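Local atomic coordinates of retinol dehydratase (Spodoptera frugiperda, PDB entry 1FMJ), a protein that dehydrates retinol, binding it together with adenosine-3'-5'-diphosphate in a sulfotransferase-type fold, and belongs to the sulfotransferase 1 family. Residues Gln80-Leu85 with Ala260-Phe265; Met59-Arg62 with Val66-Ala69; Leu136-Tyr141 with Arg299-Leu304; Gly75-Gln80 with Thr97-Arg102. All blocks are in the same frame, centred on the assembly; numbering follows the deposited sequence.

Contact 1: residues Gln80-Leu85 with Ala260-Phe265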
loop_
_atom_site.group_PDB
_atom_site.type_symbol
_atom_site.label_atom_id
_atom_site.label_comp_id
_atom_site.label_asym_id
_atom_site.label_seq_id
_atom_site.Cartn_x
_atom_site.Cartn_y
_atom_site.Cartn_z
ATOM N N GLN A 80 3.325 8.806 4.959
ATOM C CA GLN A 80 4.073 8.272 6.098
ATOM C C GLN A 80 5.138 9.254 6.562
ATOM O O GLN A 80 5.330 9.451 7.755
ATOM C CB GLN A 80 4.753 6.956 5.739
ATOM C CG GLN A 80 3.815 5.780 5.685
ATOM C CD GLN A 80 4.517 4.518 5.279
ATOM O OE1 GLN A 80 5.337 3.988 6.023
ATOM N NE2 GLN A 80 4.204 4.027 4.089
ATOM N N GLU A 81 5.834 9.859 5.610
ATOM C CA GLU A 81 6.895 10.802 5.932
ATOM C C GLU A 81 6.332 12.052 6.575
ATOM O O GLU A 81 6.843 12.511 7.602
ATOM C CB GLU A 81 7.683 11.168 4.675
ATOM C CG GLU A 81 8.901 12.053 4.940
ATOM C CD GLU A 81 10.049 11.325 5.630
ATOM O OE1 GLU A 81 11.114 11.951 5.811
ATOM O OE2 GLU A 81 9.897 10.137 5.986
ATOM N N LEU A 82 5.280 12.605 5.970
ATOM C CA LEU A 82 4.646 13.802 6.505
ATOM C C LEU A 82 4.180 13.543 7.933
ATOM O O LEU A 82 4.502 14.298 8.853
ATOM C CB LEU A 82 3.437 14.198 5.652
ATOM C CG LEU A 82 3.713 14.695 4.237
ATOM C CD1 LEU A 82 2.387 14.930 3.505
ATOM C CD2 LEU A 82 4.531 15.970 4.302
ATOM N N VAL A 83 3.419 12.463 8.102
ATOM C CA VAL A 83 2.881 12.078 9.400
ATOM C C VAL A 83 3.959 11.840 10.456
ATOM O O VAL A 83 3.777 12.186 11.620
ATOM C CB VAL A 83 2.013 10.792 9.275
ATOM C CG1 VAL A 83 1.667 10.244 10.653
ATOM C CG2 VAL A 83 0.736 11.094 8.503
ATOM N N TRP A 84 5.083 11.250 10.067
ATOM C CA TRP A 84 6.126 10.980 11.043
ATOM C C TRP A 84 6.803 12.260 11.484
ATOM O O TRP A 84 7.025 12.470 12.669
ATOM C CB TRP A 84 7.183 10.026 10.483
ATOM C CG TRP A 84 7.960 9.313 11.559
ATOM C CD1 TRP A 84 7.620 8.141 12.180
ATOM C CD2 TRP A 84 9.190 9.740 12.158
ATOM N NE1 TRP A 84 8.563 7.814 13.126
ATOM C CE2 TRP A 84 9.538 8.775 13.133
ATOM C CE3 TRP A 84 10.033 10.844 11.967
ATOM C CZ2 TRP A 84 10.697 8.878 13.914
ATOM C CZ3 TRP A 84 11.188 10.946 12.747
ATOM C CH2 TRP A 84 11.506 9.967 13.707
ATOM N N LEU A 85 7.140 13.113 10.530
ATOM C CA LEU A 85 7.806 14.366 10.859
ATOM C C LEU A 85 6.927 15.260 11.719
ATOM O O LEU A 85 7.405 15.875 12.673
ATOM C CB LEU A 85 8.215 15.102 9.578
ATOM C CG LEU A 85 9.430 14.480 8.884
ATOM C CD1 LEU A 85 9.629 15.062 7.487
ATOM C CD2 LEU A 85 10.660 14.715 9.759
ATOM N N ALA A 260 -1.253 21.100 6.010
ATOM C CA ALA A 260 -1.998 21.788 7.056
ATOM C C ALA A 260 -3.151 20.916 7.530
ATOM O O ALA A 260 -3.406 20.796 8.731
ATOM C CB ALA A 260 -2.526 23.130 6.535
ATOM N N ARG A 261 -3.857 20.309 6.586
ATOM C CA ARG A 261 -4.962 19.445 6.949
ATOM C C ARG A 261 -4.454 18.317 7.845
ATOM O O ARG A 261 -5.070 17.996 8.858
ATOM C CB ARG A 261 -5.631 18.863 5.701
ATOM C CG ARG A 261 -6.356 19.883 4.837
ATOM C CD ARG A 261 -7.172 19.189 3.757
ATOM N NE ARG A 261 -8.301 18.457 4.319
ATOM C CZ ARG A 261 -9.104 17.665 3.613
ATOM N NH1 ARG A 261 -8.898 17.497 2.314
ATOM N NH2 ARG A 261 -10.115 17.047 4.204
ATOM N N ILE A 262 -3.322 17.722 7.480
ATOM C CA ILE A 262 -2.769 16.632 8.273
ATOM C C ILE A 262 -2.312 17.106 9.657
ATOM O O ILE A 262 -2.427 16.372 10.640
ATOM C CB ILE A 262 -1.594 15.950 7.539
ATOM C CG1 ILE A 262 -2.104 15.298 6.250
ATOM C CG2 ILE A 262 -0.944 14.900 8.447
ATOM C CD1 ILE A 262 -1.007 14.817 5.331
ATOM N N ALA A 263 -1.804 18.335 9.738
ATOM C CA ALA A 263 -1.354 18.872 11.018
ATOM C C ALA A 263 -2.542 19.055 11.958
ATOM O O ALA A 263 -2.504 18.614 13.102
ATOM C CB ALA A 263 -0.629 20.202 10.812
ATOM N N ASP A 264 -3.601 19.696 11.470
ATOM C CA ASP A 264 -4.792 19.917 12.286
ATOM C C ASP A 264 -5.350 18.589 12.771
ATOM O O ASP A 264 -5.657 18.426 13.952
ATOM C CB ASP A 264 -5.875 20.651 11.492
ATOM C CG ASP A 264 -5.419 21.997 10.990
ATOM O OD1 ASP A 264 -4.715 22.703 11.741
ATOM O OD2 ASP A 264 -5.774 22.353 9.848
ATOM N N PHE A 265 -5.485 17.644 11.846
ATOM C CA PHE A 265 -6.001 16.317 12.162
ATOM C C PHE A 265 -5.178 15.671 13.284
ATOM O O PHE A 265 -5.728 14.994 14.149
ATOM C CB PHE A 265 -5.969 15.437 10.901
ATOM C CG PHE A 265 -6.414 14.018 11.130
ATOM C CD1 PHE A 265 -7.735 13.727 11.460
ATOM C CD2 PHE A 265 -5.509 12.971 11.012
ATOM C CE1 PHE A 265 -8.145 12.413 11.668
ATOM C CE2 PHE A 265 -5.910 11.655 11.217
ATOM C CZ PHE A 265 -7.232 11.375 11.546
#
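Ile262 keeps its CG1 beside its own backbone N (chi1 -64°) and carries on fully extended (chi2 170°), which thrusts CD1 out of its helix toward Leu82 and leaves the second branch, CG2, for Val83. Leu82 is built in the same way, its CD1 prolonging an extended chain, and the two end methyls meet at 3.9 Å between Leu82 CD1 and Ile262 CD1. The side chains lie at about a right angle, touching through single methyls. The next residue, Val83, offers CG2, the branch beside its backbone N, to Ile262 at a looser 4.2 Å between the two CG2 atoms. Ile262 thus forks: its long arm takes the leucine and its short arm the valine. A beta-branched residue suits this place because it has two methyl branches at different heights above the helix, and the valine opposite is short enough for the backbones to draw near, the CA atoms of Val83 and Ile262 being 7.3 Å apart. All three side chains are buried and hydrocarbon, so the union is purely van der Waals. Their other faces are covered too: Leu82 rests on Leu282, Val83 on Phe160, and Ile262 on Leu244 and Leu246 of strand 243-247. Helix 76-87, which starts at the nucleotide phosphate, is joined here to helix 255-265, which packs on the edge strand of the parallel sheet. Such helix-to-helix contacts, between a helix packed on the central strands and one packed on the edge strand 243-247, belong to the layered alpha/beta architecture of the P-loop fold found in sulfotransferases.

Contact 2: residues Met59-Arg62 with Val66-Ala69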
loop_
_atom_site.group_PDB
_atom_site.type_symbol
_atom_site.label_atom_id
_atom_site.label_comp_id
_atom_site.label_asym_id
_atom_site.label_seq_id
_atom_site.Cartn_x
_atom_site.Cartn_y
_atom_site.Cartn_z
ATOM N N MET A 59 -6.504 -7.338 16.952
ATOM C CA MET A 59 -5.309 -6.676 17.462
ATOM C C MET A 59 -5.568 -5.581 18.497
ATOM O O MET A 59 -6.368 -4.668 18.288
ATOM C CB MET A 59 -4.456 -6.119 16.312
ATOM C CG MET A 59 -5.151 -5.125 15.388
ATOM S SD MET A 59 -4.033 -4.484 14.081
ATOM C CE MET A 59 -4.997 -3.106 13.450
ATOM N N PRO A 60 -4.909 -5.680 19.655
ATOM C CA PRO A 60 -5.114 -4.652 20.675
ATOM C C PRO A 60 -4.595 -3.319 20.147
ATOM O O PRO A 60 -3.500 -3.255 19.575
ATOM C CB PRO A 60 -4.295 -5.167 21.854
ATOM C CG PRO A 60 -4.390 -6.649 21.686
ATOM C CD PRO A 60 -4.164 -6.822 20.203
ATOM N N LEU A 61 -5.383 -2.266 20.326
ATOM C CA LEU A 61 -4.994 -0.945 19.856
ATOM C C LEU A 61 -4.763 0.037 20.998
ATOM O O LEU A 61 -5.295 -0.132 22.098
ATOM C CB LEU A 61 -6.053 -0.403 18.892
ATOM C CG LEU A 61 -6.250 -1.284 17.645
ATOM C CD1 LEU A 61 -7.315 -0.675 16.763
ATOM C CD2 LEU A 61 -4.936 -1.409 16.873
ATOM N N ARG A 62 -3.968 1.064 20.712
ATOM C CA ARG A 62 -3.607 2.083 21.683
ATOM C C ARG A 62 -3.972 3.473 21.179
ATOM O O ARG A 62 -3.905 3.738 19.981
ATOM C CB ARG A 62 -2.107 2.008 21.941
ATOM C CG ARG A 62 -1.627 0.581 22.179
ATOM C CD ARG A 62 -0.115 0.511 22.314
ATOM N NE ARG A 62 0.343 -0.849 22.576
ATOM C CZ ARG A 62 1.614 -1.235 22.520
ATOM N NH1 ARG A 62 2.561 -0.365 22.211
ATOM N NH2 ARG A 62 1.937 -2.496 22.761
ATOM N N VAL A 66 -1.004 5.528 15.258
ATOM C CA VAL A 66 -1.355 6.322 14.092
ATOM C C VAL A 66 -1.188 5.426 12.876
ATOM O O VAL A 66 -0.123 4.847 12.670
ATOM C CB VAL A 66 -0.465 7.563 13.931
ATOM C CG1 VAL A 66 -0.875 8.328 12.671
ATOM C CG2 VAL A 66 -0.596 8.458 15.151
ATOM N N PHE A 67 -2.241 5.307 12.079
ATOM C CA PHE A 67 -2.208 4.453 10.893
ATOM C C PHE A 67 -2.217 5.226 9.595
ATOM O O PHE A 67 -2.889 6.245 9.470
ATOM C CB PHE A 67 -3.431 3.528 10.837
ATOM C CG PHE A 67 -3.376 2.354 11.765
ATOM C CD1 PHE A 67 -3.345 2.530 13.141
ATOM C CD2 PHE A 67 -3.430 1.060 11.254
ATOM C CE1 PHE A 67 -3.371 1.435 13.992
ATOM C CE2 PHE A 67 -3.458 -0.040 12.099
ATOM C CZ PHE A 67 -3.429 0.149 13.476
ATOM N N VAL A 68 -1.468 4.725 8.625
ATOM C CA VAL A 68 -1.468 5.298 7.294
ATOM C C VAL A 68 -1.933 4.105 6.467
ATOM O O VAL A 68 -1.243 3.077 6.381
ATOM C CB VAL A 68 -0.073 5.757 6.859
ATOM C CG1 VAL A 68 -0.134 6.295 5.439
ATOM C CG2 VAL A 68 0.424 6.844 7.806
ATOM N N ALA A 69 -3.123 4.233 5.892
ATOM C CA ALA A 69 -3.721 3.159 5.120
ATOM C C ALA A 69 -4.060 3.626 3.720
ATOM O O ALA A 69 -4.169 4.825 3.463
ATOM C CB ALA A 69 -4.981 2.652 5.828
#
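The strand that leads into the phosphate-binding loop of the P-loop fold, 66-70, is packed on one of its faces by the loop that precedes it, and the contact of Met59 and Leu61 with Phe67 is part of that packing. Phe67 projects from the strand toward residues 59-62 and does the spanning: the backbones are far apart, with 10.8 Å between Leu61 CA and Phe67 CA, a distance that a long, rigid ring fills well. Its far end, CZ, receives both partners. Met59 comes from the opposite direction and sets its methyl CE 3.6 Å from Phe67 CZ and almost as near to CE2. It manages this with CG tucked between its backbone N and carbonyl carbon (chi1 58°), after which the chain runs straight out to the methyl; an unbranched, flexible methionine is well fitted to such a reach. Leu61 arrives at about a right angle to the phenylalanine and lays CD2 4.0 Å from Phe67 CZ. The contact is wholly apolar, and the ring is also covered by Met180 and Val161 from the two neighbouring strands, while Pro171 and Met174 back the methionine and the leucine respectively. Just before the strand, Arg62 N is hydrogen-bonded to the carboxylate of Asp65 (OD2). Val66 and Val68 send their side chains to helix 76-87 instead. A central parallel strand, hydrogen-bonded on both edges and buried on both faces in this way, is characteristic of the core of a P-loop alpha/beta domain.

Contact 3: residues Leu136-Tyr141 with Arg299-Leu304; sequences LGLLEY and REIGIL
Helix 132-142 passes a short turn, 299-304, at a distance of 9.5 Å between Leu138 CA and Ile301 CA, so that only side chains bridge the gap. The two segments form part of the wall of the retinol pocket, to which Leu139 and Ile303 both contribute. Leu138 carries the contact: its CD2 methyl goes to the end methyls of two isoleucines, Ile301 and Ile303. Its torsions are unusual, since chi1 of -145° falls well away from a staggered value, and this twist carries CD2 out to the turn. Ile301 and Leu138 cross obliquely, with Ile301 CD1 at the end of an extended chain. Ile303 meets the leucine tip to tip and is itself in a less common form, CG1 standing between its backbone N and carbonyl carbon (chi1 59°). Two isoleucines separated by a single glycine can aim at the same methyl because the backbone bends at Gly302, which takes a positive phi of 109°; a side chain there would be jammed against the carbonyl oxygen of Ile301. A leucine suits the helix position because its forked end reaches across the gap between the backbones, and Ile303 is placed to touch retinol as well. Polar ties lie just outside, where Glu300 forms a salt bridge with Arg134 of the same helix and the backbone of Ile301 bonds to that of Asp131. The two methyl contacts leave Leu138 CD2 nearly at right angles to each other, one of 3.7 Å to Ile301 CD1 and the tighter one of 3.5 Å to Ile303 CD1.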
loop_
_atom_site.group_PDB
_atom_site.type_symbol
_atom_site.label_atom_id
_atom_site.label_comp_id
_atom_site.label_asym_id
_atom_site.label_seq_id
_atom_site.Cartn_x
_atom_site.Cartn_y
_atom_site.Cartn_z
ATOM N N LEU A 136 18.157 -13.547 3.413
ATOM C CA LEU A 136 17.586 -14.446 4.405
ATOM C C LEU A 136 17.028 -13.675 5.598
ATOM O O LEU A 136 16.028 -14.077 6.185
ATOM C CB LEU A 136 18.646 -15.449 4.877
ATOM C CG LEU A 136 19.185 -16.377 3.790
ATOM C CD1 LEU A 136 20.320 -17.218 4.352
ATOM C CD2 LEU A 136 18.058 -17.262 3.268
ATOM N N GLY A 137 17.693 -12.580 5.968
ATOM C CA GLY A 137 17.211 -11.770 7.074
ATOM C C GLY A 137 15.880 -11.161 6.667
ATOM O O GLY A 137 14.997 -10.952 7.490
ATOM N N LEU A 138 15.737 -10.897 5.373
ATOM C CA LEU A 138 14.515 -10.324 4.819
ATOM C C LEU A 138 13.391 -11.359 4.890
ATOM O O LEU A 138 12.258 -11.045 5.262
ATOM C CB LEU A 138 14.763 -9.915 3.368
ATOM C CG LEU A 138 14.078 -8.673 2.805
ATOM C CD1 LEU A 138 13.968 -7.584 3.873
ATOM C CD2 LEU A 138 14.904 -8.180 1.609
ATOM N N LEU A 139 13.712 -12.593 4.529
ATOM C CA LEU A 139 12.727 -13.660 4.567
ATOM C C LEU A 139 12.260 -13.948 5.990
ATOM O O LEU A 139 11.090 -14.239 6.209
ATOM C CB LEU A 139 13.298 -14.941 3.951
ATOM C CG LEU A 139 13.712 -14.862 2.481
ATOM C CD1 LEU A 139 14.048 -16.253 1.969
ATOM C CD2 LEU A 139 12.591 -14.273 1.663
ATOM N N GLU A 140 13.166 -13.854 6.957
ATOM C CA GLU A 140 12.805 -14.144 8.342
ATOM C C GLU A 140 11.848 -13.112 8.937
ATOM O O GLU A 140 10.876 -13.463 9.605
ATOM C CB GLU A 140 14.059 -14.238 9.214
ATOM C CG GLU A 140 13.808 -14.910 10.551
ATOM C CD GLU A 140 15.007 -14.862 11.469
ATOM O OE1 GLU A 140 16.136 -15.141 11.001
ATOM O OE2 GLU A 140 14.818 -14.552 12.665
ATOM N N TYR A 141 12.135 -11.837 8.710
ATOM C CA TYR A 141 11.285 -10.771 9.220
ATOM C C TYR A 141 9.913 -10.904 8.590
ATOM O O TYR A 141 8.894 -10.731 9.250
ATOM C CB TYR A 141 11.866 -9.409 8.850
ATOM C CG TYR A 141 11.036 -8.232 9.326
ATOM C CD1 TYR A 141 11.153 -7.757 10.634
ATOM C CD2 TYR A 141 10.140 -7.592 8.467
ATOM C CE1 TYR A 141 10.401 -6.670 11.077
ATOM C CE2 TYR A 141 9.380 -6.504 8.901
ATOM C CZ TYR A 141 9.518 -6.049 10.207
ATOM O OH TYR A 141 8.782 -4.973 10.649
ATOM N N ARG A 299 18.343 -2.896 -3.304
ATOM C CA ARG A 299 18.913 -3.276 -4.587
ATOM C C ARG A 299 20.227 -4.040 -4.438
ATOM O O ARG A 299 20.498 -4.957 -5.209
ATOM C CB ARG A 299 19.115 -2.053 -5.486
ATOM C CG ARG A 299 19.366 -2.429 -6.945
ATOM C CD ARG A 299 19.293 -1.217 -7.851
ATOM N NE ARG A 299 17.981 -0.576 -7.797
ATOM C CZ ARG A 299 16.935 -0.932 -8.532
ATOM N NH1 ARG A 299 17.024 -1.935 -9.396
ATOM N NH2 ARG A 299 15.795 -0.268 -8.411
ATOM N N GLU A 300 21.034 -3.668 -3.447
ATOM C CA GLU A 300 22.308 -4.347 -3.215
ATOM C C GLU A 300 22.059 -5.818 -2.899
ATOM O O GLU A 300 22.923 -6.663 -3.125
ATOM C CB GLU A 300 23.064 -3.678 -2.060
ATOM C CG GLU A 300 24.423 -4.301 -1.740
ATOM C CD GLU A 300 24.317 -5.585 -0.925
ATOM O OE1 GLU A 300 23.708 -5.546 0.162
ATOM O OE2 GLU A 300 24.853 -6.631 -1.364
ATOM N N ILE A 301 20.872 -6.120 -2.384
ATOM C CA ILE A 301 20.509 -7.496 -2.049
ATOM C C ILE A 301 20.264 -8.310 -3.320
ATOM O O ILE A 301 20.615 -9.488 -3.385
ATOM C CB ILE A 301 19.240 -7.542 -1.158
ATOM C CG1 ILE A 301 19.507 -6.812 0.164
ATOM C CG2 ILE A 301 18.835 -8.985 -0.891
ATOM C CD1 ILE A 301 18.316 -6.753 1.097
ATOM N N GLY A 302 19.661 -7.680 -4.325
ATOM C CA GLY A 302 19.397 -8.360 -5.580
ATOM C C GLY A 302 17.936 -8.671 -5.861
ATOM O O GLY A 302 17.622 -9.375 -6.828
ATOM N N ILE A 303 17.034 -8.138 -5.040
ATOM C CA ILE A 303 15.611 -8.408 -5.218
ATOM C C ILE A 303 14.798 -7.335 -5.937
ATOM O O ILE A 303 13.570 -7.409 -5.967
ATOM C CB ILE A 303 14.922 -8.679 -3.872
ATOM C CG1 ILE A 303 15.100 -7.475 -2.951
ATOM C CG2 ILE A 303 15.473 -9.942 -3.257
ATOM C CD1 ILE A 303 14.172 -7.492 -1.745
ATOM N N LEU A 304 15.467 -6.329 -6.487
ATOM C CA LEU A 304 14.766 -5.289 -7.227
ATOM C C LEU A 304 15.138 -5.436 -8.694
ATOM O O LEU A 304 16.301 -5.642 -9.018
ATOM C CB LEU A 304 15.176 -3.897 -6.747
ATOM C CG LEU A 304 14.912 -3.494 -5.299
ATOM C CD1 LEU A 304 15.236 -2.017 -5.158
ATOM C CD2 LEU A 304 13.468 -3.773 -4.909
#

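Contact 4: residues Gly75-Gln80 with Thr97-Arg102; sequences GTTMTQ and TYMSLR. With A3P (adenosine-3'-5'-diphosphate), chain G.
A thioether folded against an amide oxygen is the oddity here: Met99 brings CG to 3.6 Å from Gln80 OE1, with its SD just as near. The methionine leaves its helix extended, then bends twice, at chi2 and chi3, so that SD and CE curl over Gln80 CB and CE comes near Thr77 O. An unbranched, flexible thioether suits this double bend. Its sulfur also lies over one face of the Arg102 guanidinium, offset toward the rim; that arginine is paired with Glu81. The nucleotide is held at the N-terminus of helix 76-87, with its base under Met78. The 5'-phosphate of A3P sits at the helix start, where O5P is gripped three times, by Gly75 N, by Thr76 N at 2.7 Å and by Thr76 OG1. O4P takes two bonds, a straight one from Thr77 N (2.8 Å, 167°) and another from Thr77 OG1 at 2.6 Å. The helix start probably stabilises this negative charge, and consecutive threonines suit the place because each supplies both an amide and a hydroxyl. Met78 lies flat over one face of the adenine, its CG 3.4 Å from A3P C5, and a bend at chi3 (72°) turns CE to within 3.6 Å of A3P N1. With an alanine here the SD and CE contacts would be gone, and the base would probably be left freer to shift. Gly75 has a positive phi, and its carbonyl oxygen receives Thr79 OG1. A glycine and paired threonines closing on a phosphate at a helix N-terminus are the signature of the P-loop-like 5'-phosphate-binding loop of sulfotransferases.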
loop_
_atom_site.group_PDB
_atom_site.type_symbol
_atom_site.label_atom_id
_atom_site.label_comp_id
_atom_site.label_asym_id
_atom_site.label_seq_id
_atom_site.Cartn_x
_atom_site.Cartn_y
_atom_site.Cartn_z
ATOM N N GLY A 75 -0.083 6.816 -2.651
ATOM C CA GLY A 75 0.535 7.925 -1.932
ATOM C C GLY A 75 0.860 7.657 -0.470
ATOM O O GLY A 75 1.005 8.583 0.328
ATOM N N THR A 76 0.998 6.385 -0.112
ATOM C CA THR A 76 1.291 6.010 1.270
ATOM C C THR A 76 2.650 6.504 1.787
ATOM O O THR A 76 2.743 7.022 2.901
ATOM C CB THR A 76 1.247 4.478 1.438
ATOM O OG1 THR A 76 0.151 3.952 0.687
ATOM C CG2 THR A 76 1.070 4.094 2.900
ATOM N N THR A 77 3.697 6.347 0.983
ATOM C CA THR A 77 5.041 6.748 1.411
ATOM C C THR A 77 5.134 8.221 1.784
ATOM O O THR A 77 5.682 8.560 2.831
ATOM C CB THR A 77 6.091 6.436 0.333
ATOM O OG1 THR A 77 5.868 5.118 -0.179
ATOM C CG2 THR A 77 7.493 6.497 0.933
ATOM N N MET A 78 4.603 9.092 0.925
ATOM C CA MET A 78 4.602 10.532 1.170
ATOM C C MET A 78 3.942 10.806 2.502
ATOM O O MET A 78 4.494 11.487 3.367
ATOM C CB MET A 78 3.777 11.265 0.118
ATOM C CG MET A 78 4.223 11.071 -1.293
ATOM S SD MET A 78 3.022 11.792 -2.378
ATOM C CE MET A 78 3.330 13.543 -2.085
ATOM N N THR A 79 2.730 10.281 2.635
ATOM C CA THR A 79 1.930 10.453 3.837
ATOM C C THR A 79 2.678 9.962 5.069
ATOM O O THR A 79 2.670 10.621 6.108
ATOM C CB THR A 79 0.601 9.684 3.723
ATOM O OG1 THR A 79 -0.071 10.073 2.522
ATOM C CG2 THR A 79 -0.302 9.987 4.920
ATOM N N GLN A 80 3.325 8.806 4.959
ATOM C CA GLN A 80 4.073 8.272 6.098
ATOM C C GLN A 80 5.138 9.254 6.562
ATOM O O GLN A 80 5.330 9.451 7.755
ATOM C CB GLN A 80 4.753 6.956 5.739
ATOM C CG GLN A 80 3.815 5.780 5.685
ATOM C CD GLN A 80 4.517 4.518 5.279
ATOM O OE1 GLN A 80 5.337 3.988 6.023
ATOM N NE2 GLN A 80 4.204 4.027 4.089
ATOM N N THR A 97 16.355 7.713 9.437
ATOM C CA THR A 97 16.344 6.267 9.611
ATOM C C THR A 97 15.391 5.699 8.563
ATOM O O THR A 97 14.478 6.393 8.106
ATOM C CB THR A 97 15.856 5.861 11.023
ATOM O OG1 THR A 97 16.840 6.229 11.994
ATOM C CG2 THR A 97 15.641 4.364 11.105
ATOM N N TYR A 98 15.609 4.448 8.176
ATOM C CA TYR A 98 14.764 3.802 7.178
ATOM C C TYR A 98 13.278 3.812 7.556
ATOM O O TYR A 98 12.898 3.438 8.666
ATOM C CB TYR A 98 15.233 2.361 6.942
ATOM C CG TYR A 98 16.593 2.266 6.274
ATOM C CD1 TYR A 98 17.668 1.647 6.911
ATOM C CD2 TYR A 98 16.805 2.814 5.007
ATOM C CE1 TYR A 98 18.932 1.576 6.305
ATOM C CE2 TYR A 98 18.063 2.753 4.388
ATOM C CZ TYR A 98 19.123 2.134 5.043
ATOM O OH TYR A 98 20.367 2.093 4.443
ATOM N N MET A 99 12.450 4.250 6.614
ATOM C CA MET A 99 11.008 4.312 6.807
ATOM C C MET A 99 10.521 2.949 7.293
ATOM O O MET A 99 9.651 2.855 8.156
ATOM C CB MET A 99 10.328 4.676 5.479
ATOM C CG MET A 99 8.813 4.753 5.518
ATOM S SD MET A 99 8.212 6.164 6.453
ATOM C CE MET A 99 8.366 7.461 5.237
ATOM N N SER A 100 11.106 1.891 6.745
ATOM C CA SER A 100 10.723 0.539 7.122
ATOM C C SER A 100 11.002 0.247 8.597
ATOM O O SER A 100 10.520 -0.743 9.132
ATOM C CB SER A 100 11.443 -0.476 6.237
ATOM O OG SER A 100 12.846 -0.340 6.341
ATOM N N LEU A 101 11.779 1.107 9.250
ATOM C CA LEU A 101 12.075 0.939 10.669
ATOM C C LEU A 101 11.198 1.876 11.503
ATOM O O LEU A 101 11.012 1.666 12.699
ATOM C CB LEU A 101 13.559 1.233 10.955
ATOM C CG LEU A 101 14.586 0.087 10.871
ATOM C CD1 LEU A 101 14.347 -0.766 9.641
ATOM C CD2 LEU A 101 15.997 0.666 10.846
ATOM N N ARG A 102 10.657 2.912 10.876
ATOM C CA ARG A 102 9.823 3.859 11.599
ATOM C C ARG A 102 8.353 3.435 11.607
ATOM O O ARG A 102 7.574 3.868 12.457
ATOM C CB ARG A 102 9.991 5.258 10.998
ATOM C CG ARG A 102 11.328 5.924 11.369
ATOM C CD ARG A 102 11.493 7.299 10.714
ATOM N NE ARG A 102 11.837 7.175 9.302
ATOM C CZ ARG A 102 11.491 8.045 8.361
ATOM N NH1 ARG A 102 10.771 9.121 8.669
ATOM N NH2 ARG A 102 11.873 7.839 7.106
HETATM P P1 A3P G . 3.907 6.556 -9.527
HETATM O O1P A3P G . 4.151 5.124 -9.774
HETATM O O2P A3P G . 5.127 7.360 -9.752
HETATM O O3P A3P G . 2.821 7.049 -10.388
HETATM P P2 A3P G . 2.691 4.313 -2.384
HETATM O O4P A3P G . 3.647 4.997 -1.498
HETATM O O5P A3P G . 1.359 4.226 -1.749
HETATM O O6P A3P G . 3.207 2.958 -2.733
HETATM O "O5'" A3P G . 2.541 5.150 -3.716
HETATM C "C5'" A3P G . 3.644 5.392 -4.575
HETATM C "C4'" A3P G . 3.297 6.448 -5.629
HETATM O "O4'" A3P G . 3.543 7.759 -5.044
HETATM C "C3'" A3P G . 4.208 6.373 -6.856
HETATM O "O3'" A3P G . 3.439 6.750 -8.021
HETATM C "C2'" A3P G . 5.331 7.305 -6.448
HETATM O "O2'" A3P G . 6.268 7.702 -7.444
HETATM C "C1'" A3P G . 4.531 8.439 -5.827
HETATM N N9 A3P G . 5.348 9.308 -4.971
HETATM C C8 A3P G . 6.249 8.967 -3.973
HETATM N N7 A3P G . 6.825 9.980 -3.383
HETATM C C5 A3P G . 6.277 11.083 -4.024
HETATM C C6 A3P G . 6.461 12.502 -3.877
HETATM N N6 A3P G . 7.295 13.043 -2.984
HETATM N N1 A3P G . 5.730 13.351 -4.705
HETATM C C2 A3P G . 4.861 12.836 -5.635
HETATM N N3 A3P G . 4.603 11.512 -5.869
HETATM C C4 A3P G . 5.350 10.686 -5.023
#

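How the contacts relate
Contact 2 comes first along the chain and closes before the others open. Its strand 66-70 leads through the phosphate-binding loop into helix 76-87, which contacts 1 and 4 share, with Gln80 in both. Those two have centres 12 Å apart and are joined by the salt bridge of Glu81 to Arg102, while their segments alternate along the chain. Val66 and Val68 tie contact 2 to the same helix, against Val83 and Thr76. Contact 3 stands apart, 18 Å from contact 4 and 30 Å from contact 1 between centres, on the retinol side. The strand, loop and helix make up a central beta-loop-alpha unit whose helix start holds the nucleotide, and contact 3 lines the neighbouring substrate pocket.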